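Local coordinates for protein GTP pyrophosphokinase (Chlorobaculum tepidum, PDB 3IBW) that probably makes the alarmone pppGpp from ATP and GTP, with an ACT domain that probably regulates this activity, at residues D3-I8 / M50-N55; I8-E13 / Q70-V75. The protein carries 1 engineered substitution. All coordinates share one frame; numbering follows the deposited sequence.

Contact 1: residues D3-I8 / M50-N55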
ATOM      1  N   ASP A   3       7.303   1.238 -20.302  1.00 32.38           N
ATOM      2  CA  ASP A   3       6.584   1.768 -19.147  1.00 30.41           C
ATOM      3  C   ASP A   3       6.938   3.202 -18.786  1.00 29.06           C
ATOM      4  O   ASP A   3       8.094   3.606 -18.890  1.00 31.42           O
ATOM      5  CB  ASP A   3       6.803   0.864 -17.924  1.00 32.34           C
ATOM      6  CG  ASP A   3       6.162  -0.505 -18.079  1.00 34.27           C
ATOM      7  OD1 ASP A   3       5.669  -0.820 -19.183  1.00 37.70           O
ATOM      8  OD2 ASP A   3       6.157  -1.270 -17.089  1.00 40.85           O
ATOM      9  N   PHE A   4       5.933   3.975 -18.382  1.00 24.43           N
ATOM     10  CA  PHE A   4       6.158   5.359 -17.981  1.00 21.33           C
ATOM     11  C   PHE A   4       5.565   5.574 -16.591  1.00 21.21           C
ATOM     12  O   PHE A   4       4.704   4.810 -16.145  1.00 16.59           O
ATOM     13  CB  PHE A   4       5.537   6.341 -18.986  1.00 21.89           C
ATOM     14  CG  PHE A   4       4.039   6.379 -18.956  1.00 21.12           C
ATOM     15  CD1 PHE A   4       3.367   7.451 -18.375  1.00 15.76           C
ATOM     16  CD2 PHE A   4       3.296   5.333 -19.492  1.00 20.81           C
ATOM     17  CE1 PHE A   4       1.975   7.481 -18.334  1.00 18.52           C
ATOM     18  CE2 PHE A   4       1.907   5.353 -19.454  1.00 24.60           C
ATOM     19  CZ  PHE A   4       1.245   6.429 -18.871  1.00 19.97           C
ATOM     20  N   LEU A   5       6.035   6.613 -15.910  1.00 18.42           N
ATOM     21  CA  LEU A   5       5.571   6.918 -14.563  1.00 19.38           C
ATOM     22  C   LEU A   5       4.262   7.690 -14.574  1.00 16.86           C
ATOM     23  O   LEU A   5       4.152   8.733 -15.225  1.00 15.96           O
ATOM     24  CB  LEU A   5       6.637   7.729 -13.813  1.00 19.22           C
ATOM     25  CG  LEU A   5       6.413   7.933 -12.309  1.00 25.21           C
ATOM     26  CD1 LEU A   5       6.558   6.597 -11.582  1.00 26.63           C
ATOM     27  CD2 LEU A   5       7.419   8.943 -11.775  1.00 31.78           C
ATOM     28  N   ALA A   6       3.268   7.166 -13.858  1.00 16.62           N
ATOM     29  CA  ALA A   6       1.963   7.808 -13.754  1.00 14.71           C
ATOM     30  C   ALA A   6       1.528   7.878 -12.291  1.00 17.05           C
ATOM     31  O   ALA A   6       1.947   7.062 -11.465  1.00 15.84           O
ATOM     32  CB  ALA A   6       0.921   7.044 -14.561  1.00 11.76           C
ATOM     33  N   GLY A   7       0.686   8.860 -11.981  1.00 15.78           N
ATOM     34  CA  GLY A   7       0.195   9.024 -10.626  1.00 16.01           C
ATOM     35  C   GLY A   7      -1.313   8.862 -10.569  1.00 16.05           C
ATOM     36  O   GLY A   7      -2.021   9.251 -11.502  1.00 14.50           O
ATOM     37  N   ILE A   8      -1.801   8.282  -9.474  1.00 13.69           N
ATOM     38  CA  ILE A   8      -3.234   8.066  -9.268  1.00 12.78           C
ATOM     39  C   ILE A   8      -3.581   8.491  -7.841  1.00 12.58           C
ATOM     40  O   ILE A   8      -2.867   8.147  -6.900  1.00 13.64           O
ATOM     41  CB  ILE A   8      -3.635   6.566  -9.384  1.00 14.12           C
ATOM     42  CG1 ILE A   8      -3.292   6.007 -10.765  1.00 13.40           C
ATOM     43  CG2 ILE A   8      -5.131   6.407  -9.106  1.00 12.54           C
ATOM     44  CD1 ILE A   8      -3.554   4.513 -10.879  1.00 14.33           C
HETATM   45  N   MSE A  50       2.139   6.132  -7.152  1.00 13.94           N
HETATM   46  CA  MSE A  50       2.952   6.381  -8.344  1.00 15.26           C
HETATM   47  C   MSE A  50       3.335   4.989  -8.827  1.00 12.03           C
HETATM   48  O   MSE A  50       3.869   4.178  -8.066  1.00 12.48           O
HETATM   49  CB  MSE A  50       4.222   7.170  -8.027  1.00 17.78           C
HETATM   50  CG  MSE A  50       3.969   8.553  -7.467  1.00 31.42           C
HETATM   51 SE   MSE A  50       3.160   9.750  -8.742  1.00 63.04          SE
HETATM   52  CE  MSE A  50       4.193   9.288 -10.318  1.00 25.71           C
ATOM     53  N   ILE A  51       3.071   4.721 -10.098  1.00 11.45           N
ATOM     54  CA  ILE A  51       3.354   3.420 -10.684  1.00 13.27           C
ATOM     55  C   ILE A  51       3.952   3.575 -12.072  1.00 16.76           C
ATOM     56  O   ILE A  51       3.814   4.635 -12.691  1.00 17.87           O
ATOM     57  CB  ILE A  51       2.045   2.590 -10.872  1.00 16.16           C
ATOM     58  CG1 ILE A  51       1.052   3.367 -11.760  1.00 17.46           C
ATOM     59  CG2 ILE A  51       1.406   2.278  -9.533  1.00 15.45           C
ATOM     60  CD1 ILE A  51      -0.142   2.541 -12.211  1.00 25.19           C
ATOM     61  N   PHE A  52       4.640   2.532 -12.536  1.00 18.71           N
ATOM     62  CA  PHE A  52       5.173   2.502 -13.898  1.00 21.27           C
ATOM     63  C   PHE A  52       4.129   1.647 -14.626  1.00 22.16           C
ATOM     64  O   PHE A  52       3.826   0.518 -14.218  1.00 24.34           O
ATOM     65  CB  PHE A  52       6.562   1.869 -13.960  1.00 22.33           C
ATOM     66  CG  PHE A  52       7.655   2.832 -13.640  1.00 27.88           C
ATOM     67  CD1 PHE A  52       7.978   3.860 -14.519  1.00 32.84           C
ATOM     68  CD2 PHE A  52       8.351   2.729 -12.454  1.00 37.41           C
ATOM     69  CE1 PHE A  52       8.972   4.778 -14.202  1.00 31.67           C
ATOM     70  CE2 PHE A  52       9.347   3.648 -12.128  1.00 34.46           C
ATOM     71  CZ  PHE A  52       9.663   4.664 -13.005  1.00 35.30           C
ATOM     72  N   VAL A  53       3.581   2.192 -15.706  1.00 19.42           N
ATOM     73  CA  VAL A  53       2.532   1.515 -16.448  1.00 17.80           C
ATOM     74  C   VAL A  53       2.812   1.505 -17.945  1.00 18.90           C
ATOM     75  O   VAL A  53       3.480   2.392 -18.472  1.00 15.13           O
ATOM     76  CB  VAL A  53       1.164   2.195 -16.109  1.00 20.83           C
ATOM     77  CG1 VAL A  53       1.166   3.635 -16.566  1.00 19.69           C
ATOM     78  CG2 VAL A  53       0.022   1.426 -16.714  1.00 19.76           C
ATOM     79  N   LYS A  54       2.293   0.480 -18.608  1.00 21.44           N
ATOM     80  CA  LYS A  54       2.478   0.269 -20.042  1.00 22.38           C
ATOM     81  C   LYS A  54       2.068   1.411 -20.951  1.00 21.48           C
ATOM     82  O   LYS A  54       2.847   1.879 -21.783  1.00 19.18           O
ATOM     83  CB  LYS A  54       1.716  -0.989 -20.465  1.00 24.35           C
ATOM     84  CG  LYS A  54       1.889  -1.393 -21.917  1.00 29.31           C
ATOM     85  CD  LYS A  54       1.245  -2.749 -22.204  1.00 31.64           C
ATOM     86  CE  LYS A  54      -0.271  -2.657 -22.280  1.00 35.33           C
ATOM     87  NZ  LYS A  54      -0.858  -3.837 -22.987  1.00 39.87           N
ATOM     88  N   ASN A  55       0.828   1.847 -20.793  1.00 18.22           N
ATOM     89  CA  ASN A  55       0.293   2.916 -21.618  1.00 17.94           C
ATOM     90  C   ASN A  55      -0.934   3.512 -20.947  1.00 16.47           C
ATOM     91  O   ASN A  55      -1.317   3.080 -19.859  1.00 14.94           O
ATOM     92  CB  ASN A  55      -0.070   2.381 -23.021  1.00 18.02           C
ATOM     93  CG  ASN A  55      -1.034   1.192 -22.979  1.00 22.64           C
ATOM     94  OD1 ASN A  55      -1.868   1.085 -22.083  1.00 17.20           O
ATOM     95  ND2 ASN A  55      -0.925   0.303 -23.965  1.00 19.97           N
TER
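A6 CB and V53 CG1 meet at 4.0 Å on the face of the sheet packed by helix 56-67, whose L59 and L62 touch A6, I8 and I51. V53 CG1 stands between its own backbone N and carbonyl carbon (chi1 63°), which turns it onto F4. The two side chains run side by side, F4 CE2 lying 3.4 Å from V53 CG1, while the edge of the ring abuts the backbone of N55. Further along, I8 CD1 reaches I51 CD1 at 4.2 Å. The other face carries L5, F52 and M50. L5 CD1 sits over the centre of the F52 ring, 3.9 Å from its centroid and 11° off the normal, a CH-pi contact. M50, a selenomethionine, bends at chi2 and chi3 so that it crosses L5 at about a right angle and presses CE against L5 CG, a tight 3.3 Å. Its SE lies 3.6 Å from G7 CA; a beta carbon there would run into SE as M50 is turned here. Between the faces run the antiparallel rungs: F4 and V53 exchange two backbone hydrogen bonds, as do A6 and I51, with A6 N 2.8 Å from I51 O. CA-H...O contacts join the strands between these rungs. At the polar edge D3 OD1 comes within 3.5 Å of K54 CA, and N55, an N-cap residue, accepts a hydrogen bond at OD1 from K58 N as helix 56-67 begins. The chemistry is thus two-sided: A6, I51 and V53 under helix 56-67 with F4 at the partly exposed end, aromatic and selenium contacts opposite, and four backbone hydrogen bonds between.

Contact 2: residues I8-E13 / Q70-V75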
ATOM      1  N   ILE A   8      -1.801   8.282  -9.474  1.00 13.69           N
ATOM      2  CA  ILE A   8      -3.234   8.066  -9.268  1.00 12.78           C
ATOM      3  C   ILE A   8      -3.581   8.491  -7.841  1.00 12.58           C
ATOM      4  O   ILE A   8      -2.867   8.147  -6.900  1.00 13.64           O
ATOM      5  CB  ILE A   8      -3.635   6.566  -9.384  1.00 14.12           C
ATOM      6  CG1 ILE A   8      -3.292   6.007 -10.765  1.00 13.40           C
ATOM      7  CG2 ILE A   8      -5.131   6.407  -9.106  1.00 12.54           C
ATOM      8  CD1 ILE A   8      -3.554   4.513 -10.879  1.00 14.33           C
ATOM      9  N   ARG A   9      -4.668   9.237  -7.683  1.00 10.75           N
ATOM     10  CA  ARG A   9      -5.098   9.653  -6.355  1.00  9.35           C
ATOM     11  C   ARG A   9      -6.476   9.075  -6.071  1.00 11.46           C
ATOM     12  O   ARG A   9      -7.403   9.233  -6.870  1.00 10.48           O
ATOM     13  CB  ARG A   9      -5.152  11.175  -6.240  1.00  9.20           C
ATOM     14  CG  ARG A   9      -5.776  11.664  -4.931  1.00 14.12           C
ATOM     15  CD  ARG A   9      -5.488  13.137  -4.718  1.00 20.89           C
ATOM     16  NE  ARG A   9      -6.209  13.715  -3.584  1.00 17.35           N
ATOM     17  CZ  ARG A   9      -5.781  13.702  -2.326  1.00 21.02           C
ATOM     18  NH1 ARG A   9      -4.631  13.119  -2.015  1.00 17.14           N
ATOM     19  NH2 ARG A   9      -6.492  14.303  -1.381  1.00 20.71           N
ATOM     20  N   ILE A  10      -6.598   8.404  -4.930  1.00 10.77           N
ATOM     21  CA  ILE A  10      -7.858   7.798  -4.513  1.00 10.93           C
ATOM     22  C   ILE A  10      -8.289   8.414  -3.186  1.00 13.28           C
ATOM     23  O   ILE A  10      -7.467   8.607  -2.290  1.00 10.20           O
ATOM     24  CB  ILE A  10      -7.706   6.268  -4.292  1.00 12.65           C
ATOM     25  CG1 ILE A  10      -7.140   5.610  -5.549  1.00 10.33           C
ATOM     26  CG2 ILE A  10      -9.053   5.636  -3.917  1.00  9.58           C
ATOM     27  CD1 ILE A  10      -5.705   5.152  -5.392  1.00 16.96           C
ATOM     28  N   VAL A  11      -9.574   8.736  -3.071  1.00 13.08           N
ATOM     29  CA  VAL A  11     -10.122   9.287  -1.835  1.00 10.95           C
ATOM     30  C   VAL A  11     -11.381   8.451  -1.572  1.00 10.46           C
ATOM     31  O   VAL A  11     -12.201   8.243  -2.473  1.00  9.82           O
ATOM     32  CB  VAL A  11     -10.483  10.792  -1.970  1.00 10.45           C
ATOM     33  CG1 VAL A  11     -11.001  11.317  -0.622  1.00 13.59           C
ATOM     34  CG2 VAL A  11      -9.255  11.592  -2.414  1.00 10.27           C
ATOM     35  N   GLY A  12     -11.523   7.966  -0.342  1.00 10.58           N
ATOM     36  CA  GLY A  12     -12.666   7.140   0.002  1.00 10.63           C
ATOM     37  C   GLY A  12     -13.009   7.173   1.479  1.00 11.35           C
ATOM     38  O   GLY A  12     -12.357   7.862   2.254  1.00 11.39           O
ATOM     39  N   GLU A  13     -14.022   6.406   1.867  1.00 14.06           N
ATOM     40  CA  GLU A  13     -14.461   6.362   3.256  1.00 16.15           C
ATOM     41  C   GLU A  13     -13.559   5.479   4.104  1.00 14.58           C
ATOM     42  O   GLU A  13     -13.156   4.403   3.675  1.00 16.11           O
ATOM     43  CB  GLU A  13     -15.903   5.845   3.330  1.00 18.62           C
ATOM     44  CG  GLU A  13     -16.077   4.434   2.794  1.00 23.45           C
ATOM     45  CD  GLU A  13     -17.506   3.923   2.923  1.00 29.68           C
ATOM     46  OE1 GLU A  13     -18.423   4.753   3.068  1.00 31.71           O
ATOM     47  OE2 GLU A  13     -17.707   2.691   2.874  1.00 33.95           O
ATOM     48  N   GLN A  70     -16.828  -0.122  -3.881  1.00 17.73           N
ATOM     49  CA  GLN A  70     -17.838   0.582  -3.100  1.00 18.19           C
ATOM     50  C   GLN A  70     -17.156   1.174  -1.873  1.00 17.52           C
ATOM     51  O   GLN A  70     -16.480   0.470  -1.119  1.00 19.80           O
ATOM     52  CB  GLN A  70     -18.963  -0.380  -2.701  1.00 17.96           C
ATOM     53  CG  GLN A  70     -19.792  -0.861  -3.886  1.00 15.86           C
ATOM     54  CD  GLN A  70     -20.423   0.285  -4.647  1.00 18.43           C
ATOM     55  OE1 GLN A  70     -21.036   1.171  -4.052  1.00 21.51           O
ATOM     56  NE2 GLN A  70     -20.292   0.268  -5.969  1.00 21.36           N
ATOM     57  N   GLY A  71     -17.339   2.474  -1.684  1.00 16.04           N
ATOM     58  CA  GLY A  71     -16.709   3.160  -0.572  1.00 16.78           C
ATOM     59  C   GLY A  71     -15.691   4.177  -1.083  1.00 15.36           C
ATOM     60  O   GLY A  71     -15.244   5.039  -0.326  1.00 16.16           O
ATOM     61  N   VAL A  72     -15.301   4.070  -2.355  1.00 13.14           N
ATOM     62  CA  VAL A  72     -14.357   5.023  -2.946  1.00 11.86           C
ATOM     63  C   VAL A  72     -15.173   6.204  -3.484  1.00 13.67           C
ATOM     64  O   VAL A  72     -16.204   6.007  -4.143  1.00 12.90           O
ATOM     65  CB  VAL A  72     -13.561   4.402  -4.130  1.00 14.23           C
ATOM     66  CG1 VAL A  72     -12.778   5.496  -4.872  1.00 11.32           C
ATOM     67  CG2 VAL A  72     -12.603   3.335  -3.613  1.00 13.75           C
ATOM     68  N   PHE A  73     -14.724   7.424  -3.201  1.00 10.58           N
ATOM     69  CA  PHE A  73     -15.420   8.613  -3.684  1.00 14.00           C
ATOM     70  C   PHE A  73     -14.900   9.071  -5.040  1.00 14.00           C
ATOM     71  O   PHE A  73     -15.681   9.287  -5.964  1.00 12.77           O
ATOM     72  CB  PHE A  73     -15.290   9.768  -2.690  1.00 13.88           C
ATOM     73  CG  PHE A  73     -15.904   9.481  -1.352  1.00 18.55           C
ATOM     74  CD1 PHE A  73     -17.159   8.889  -1.265  1.00 21.95           C
ATOM     75  CD2 PHE A  73     -15.232   9.803  -0.181  1.00 17.02           C
ATOM     76  CE1 PHE A  73     -17.736   8.620  -0.027  1.00 27.72           C
ATOM     77  CE2 PHE A  73     -15.802   9.535   1.063  1.00 23.07           C
ATOM     78  CZ  PHE A  73     -17.055   8.942   1.137  1.00 22.62           C
ATOM     79  N   THR A  74     -13.580   9.199  -5.161  1.00 13.80           N
ATOM     80  CA  THR A  74     -12.966   9.650  -6.407  1.00 12.88           C
ATOM     81  C   THR A  74     -11.648   8.941  -6.717  1.00 11.85           C
ATOM     82  O   THR A  74     -10.950   8.482  -5.816  1.00 10.26           O
ATOM     83  CB  THR A  74     -12.635  11.183  -6.359  1.00 14.29           C
ATOM     84  OG1 THR A  74     -11.698  11.443  -5.303  1.00 18.12           O
ATOM     85  CG2 THR A  74     -13.898  12.018  -6.116  1.00 18.44           C
ATOM     86  N   VAL A  75     -11.335   8.844  -8.005  1.00 10.33           N
ATOM     87  CA  VAL A  75     -10.076   8.278  -8.475  1.00 10.07           C
ATOM     88  C   VAL A  75      -9.718   9.198  -9.647  1.00 13.29           C
ATOM     89  O   VAL A  75     -10.506   9.365 -10.582  1.00 12.78           O
ATOM     90  CB  VAL A  75     -10.199   6.827  -8.988  1.00 12.05           C
ATOM     91  CG1 VAL A  75      -8.831   6.346  -9.488  1.00 10.62           C
ATOM     92  CG2 VAL A  75     -10.697   5.924  -7.870  1.00 11.18           C
TER
HETATM   93  O   HOH W   1      -9.153  11.246  -6.320  1.00 13.28           O
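V11 and T74 project together from the same face, T74 OG1 3.6 Å from V11 CB. OG1 occupies the position between T74's own backbone N and carbonyl carbon (chi1 61°), from which it also donates to a water 2.7 Å away; that water in turn donates to R9 O, tying the two strands by a second route. V11 O takes two donors in its carbonyl plane, F73 N at 2.8 Å and T74 N somewhat farther off. With F73 and T74 both opposite V11, the register slips by one in a classic beta bulge. The slip swings F73 toward strand 8-13, its ring passing G12 with CE2 3.7 Å from G12 C and CZ near E13 CB. On the helix-facing side the I10 and V72 side chains slant across each other, CG2 of I10 3.8 Å from CG1 of V72, and I8 CG2 runs alongside V75 CG1. E13 holds CG between its backbone N and carbonyl carbon (chi1 61°), pressing it to 3.3 Å from G71 O; the chain then extends, placing OE2 3.6 Å from G71 CA. Replacing E13 by alanine removes CG and the carboxylate, and would probably open a gap along G71 CA and O. E13 N bonds G71 O at 2.9 Å, nearly straight. The strand end is therefore held mainly by backbone polarity; a CB on G12 would meet G71 O, and one on G71 (phi 115°) would jam against the preceding carbonyl O.

How the contacts relate
Contact 1 and contact 2 use successive halves of strand 4-13 and share I8; their centres lie 18 Å apart, on opposite sides of the chain's centre. Along the chain the segments alternate: 3-8, 8-13, 50-55, then 70-75. Strand 4-13 is an inner strand of the antiparallel four-stranded sheet, ordered 32-41, 44-53, 4-13, 72-78, so contact 1 joins it to 44-53 on one flank and contact 2 to 72-78, one of the chain's two edge strands, on the other. Helix 56-67 connects 44-53 with 72-78 and packs on both contacts. The beta-alpha-beta-beta-alpha-beta order is the ferredoxin-like arrangement of ACT domains, in which strand 4-13 lies between 44-53 and 72-78 and bonds to both.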